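Local coordinates for fusion protein of Nuclear RNA export factor 2 and Protein panoramix (Drosophila melanogaster, PDB 6IEW) that joins the UBA domain of Nxf2 to the Panoramix region it binds, a pairing used in piRNA-guided cotranscriptional transposon silencing, at residues 42-47 against 79-84. Numbering follows the deposited sequence.
Sequences KLFIQK and ARAELV
The methyl of A81 sits against the rim of the F44 ring, near the ring plane: A81 CB is 3.9 Å from F44 CD2 and 4.1 Å from F44 CE2, so the CD2-CE2 edge meets the methyl. The anti CG of F44 (chi1 161°) carries the ring out from the backbone, and chi2 58° turns that edge onto A81. The neighbouring I45 also reaches this methyl, with I45 CD1 4.1 Å from A81 CB. That CD1 also touches the aliphatic part of E82, 3.6 Å from E82 CG, where the two side chains cross at a slant; beyond CG the extended glutamate chain carries its carboxylate past the point of contact. No hydrogen bond spans the segments; all the close contacts are between carbon atoms. Here helix 37-49 of the Nxf2 UBA (TAP-C) domain packs on helix 70-93 of the Panoramix Nxf2-interacting region, two proteins joined in one engineered chain. The axes of the two short segments approach to 9.8 Å, with 141° between their N-to-C directions, nearer antiparallel than perpendicular, and I45 and A81 mark the closest CA pair at 7.6 Å. Beyond the segments, F44 also touches A77, V78, L21 and F58, while I45 continues onto L85.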
loop_
_atom_site.group_PDB
_atom_site.type_symbol
_atom_site.label_atom_id
_atom_site.label_comp_id
_atom_site.label_asym_id
_atom_site.label_seq_id
_atom_site.Cartn_x
_atom_site.Cartn_y
_atom_site.Cartn_z
ATOM N N LYS A 42 5.036 -5.160 -2.422
ATOM C CA LYS A 42 6.439 -5.487 -2.193
ATOM C C LYS A 42 7.302 -4.233 -2.184
ATOM O O LYS A 42 8.237 -4.113 -1.379
ATOM C CB LYS A 42 6.939 -6.449 -3.271
ATOM C CG LYS A 42 6.308 -7.823 -3.233
ATOM C CD LYS A 42 6.892 -8.700 -4.326
ATOM C CE LYS A 42 6.306 -10.100 -4.281
ATOM N NZ LYS A 42 6.848 -10.952 -5.378
ATOM N N LEU A 43 7.017 -3.296 -3.088
ATOM C CA LEU A 43 7.791 -2.064 -3.147
ATOM C C LEU A 43 7.598 -1.230 -1.888
ATOM O O LEU A 43 8.555 -0.641 -1.373
ATOM C CB LEU A 43 7.402 -1.277 -4.398
ATOM C CG LEU A 43 8.131 0.046 -4.613
ATOM C CD1 LEU A 43 9.637 -0.162 -4.674
ATOM C CD2 LEU A 43 7.633 0.731 -5.876
ATOM N N PHE A 44 6.368 -1.174 -1.374
ATOM C CA PHE A 44 6.118 -0.482 -0.112
ATOM C C PHE A 44 6.949 -1.078 1.017
ATOM O O PHE A 44 7.566 -0.350 1.803
ATOM C CB PHE A 44 4.628 -0.544 0.229
ATOM C CG PHE A 44 4.325 -0.276 1.681
ATOM C CD1 PHE A 44 4.705 0.918 2.281
ATOM C CD2 PHE A 44 3.653 -1.217 2.443
ATOM C CE1 PHE A 44 4.428 1.156 3.618
ATOM C CE2 PHE A 44 3.367 -0.984 3.773
ATOM C CZ PHE A 44 3.760 0.202 4.367
ATOM N N ILE A 45 6.973 -2.408 1.112
ATOM C CA ILE A 45 7.724 -3.064 2.181
ATOM C C ILE A 45 9.213 -2.757 2.066
ATOM O O ILE A 45 9.891 -2.503 3.072
ATOM C CB ILE A 45 7.422 -4.573 2.188
ATOM C CG1 ILE A 45 5.979 -4.801 2.631
ATOM C CG2 ILE A 45 8.401 -5.319 3.086
ATOM C CD1 ILE A 45 5.443 -6.153 2.257
ATOM N N GLN A 46 9.742 -2.757 0.841
ATOM C CA GLN A 46 11.157 -2.456 0.649
ATOM C C GLN A 46 11.462 -1.006 1.000
ATOM O O GLN A 46 12.415 -0.721 1.734
ATOM C CB GLN A 46 11.570 -2.759 -0.789
ATOM C CG GLN A 46 13.052 -2.541 -1.044
ATOM C CD GLN A 46 13.913 -3.482 -0.229
ATOM O OE1 GLN A 46 13.711 -4.696 -0.250
ATOM N NE2 GLN A 46 14.870 -2.927 0.506
ATOM N N LYS A 47 10.659 -0.072 0.476
ATOM C CA LYS A 47 10.856 1.338 0.800
ATOM C C LYS A 47 10.752 1.576 2.299
ATOM O O LYS A 47 11.521 2.363 2.868
ATOM C CB LYS A 47 9.825 2.189 0.063
ATOM C CG LYS A 47 10.057 2.319 -1.431
ATOM C CD LYS A 47 8.856 3.000 -2.086
ATOM C CE LYS A 47 9.106 3.353 -3.545
ATOM N NZ LYS A 47 9.822 4.651 -3.706
ATOM N N ALA A 79 2.302 -5.137 8.313
ATOM C CA ALA A 79 1.709 -6.441 8.590
ATOM C C ALA A 79 0.554 -6.740 7.642
ATOM O O ALA A 79 0.403 -7.877 7.174
ATOM C CB ALA A 79 1.233 -6.496 10.039
ATOM N N ARG A 80 -0.280 -5.737 7.361
ATOM C CA ARG A 80 -1.382 -5.940 6.428
ATOM C C ARG A 80 -0.864 -6.223 5.025
ATOM O O ARG A 80 -1.359 -7.131 4.345
ATOM C CB ARG A 80 -2.305 -4.718 6.429
ATOM C CG ARG A 80 -3.174 -4.614 7.668
ATOM C CD ARG A 80 -3.824 -3.245 7.812
ATOM N NE ARG A 80 -4.695 -2.897 6.691
ATOM C CZ ARG A 80 -6.011 -3.093 6.673
ATOM N NH1 ARG A 80 -6.621 -3.647 7.714
ATOM N NH2 ARG A 80 -6.719 -2.727 5.614
ATOM N N ALA A 81 0.136 -5.460 4.578
ATOM C CA ALA A 81 0.701 -5.691 3.254
ATOM C C ALA A 81 1.330 -7.074 3.162
ATOM O O ALA A 81 1.166 -7.774 2.156
ATOM C CB ALA A 81 1.726 -4.603 2.932
ATOM N N GLU A 82 2.048 -7.490 4.208
ATOM C CA GLU A 82 2.678 -8.806 4.191
ATOM C C GLU A 82 1.644 -9.927 4.206
ATOM O O GLU A 82 1.841 -10.965 3.563
ATOM C CB GLU A 82 3.659 -8.938 5.355
ATOM C CG GLU A 82 4.930 -8.131 5.164
ATOM C CD GLU A 82 5.834 -8.161 6.376
ATOM O OE1 GLU A 82 5.341 -8.498 7.473
ATOM O OE2 GLU A 82 7.036 -7.849 6.230
ATOM N N LEU A 83 0.535 -9.743 4.931
ATOM C CA LEU A 83 -0.498 -10.777 4.945
ATOM C C LEU A 83 -1.159 -10.917 3.581
ATOM O O LEU A 83 -1.435 -12.035 3.132
ATOM C CB LEU A 83 -1.545 -10.492 6.024
ATOM C CG LEU A 83 -2.562 -11.619 6.239
ATOM C CD1 LEU A 83 -1.920 -12.789 6.980
ATOM C CD2 LEU A 83 -3.794 -11.119 6.978
ATOM N N VAL A 84 -1.425 -9.793 2.909
ATOM C CA VAL A 84 -2.032 -9.860 1.583
ATOM C C VAL A 84 -1.092 -10.544 0.601
ATOM O O VAL A 84 -1.525 -11.335 -0.245
ATOM C CB VAL A 84 -2.464 -8.458 1.110
ATOM C CG1 VAL A 84 -2.856 -8.483 -0.362
ATOM C CG2 VAL A 84 -3.622 -7.959 1.953
#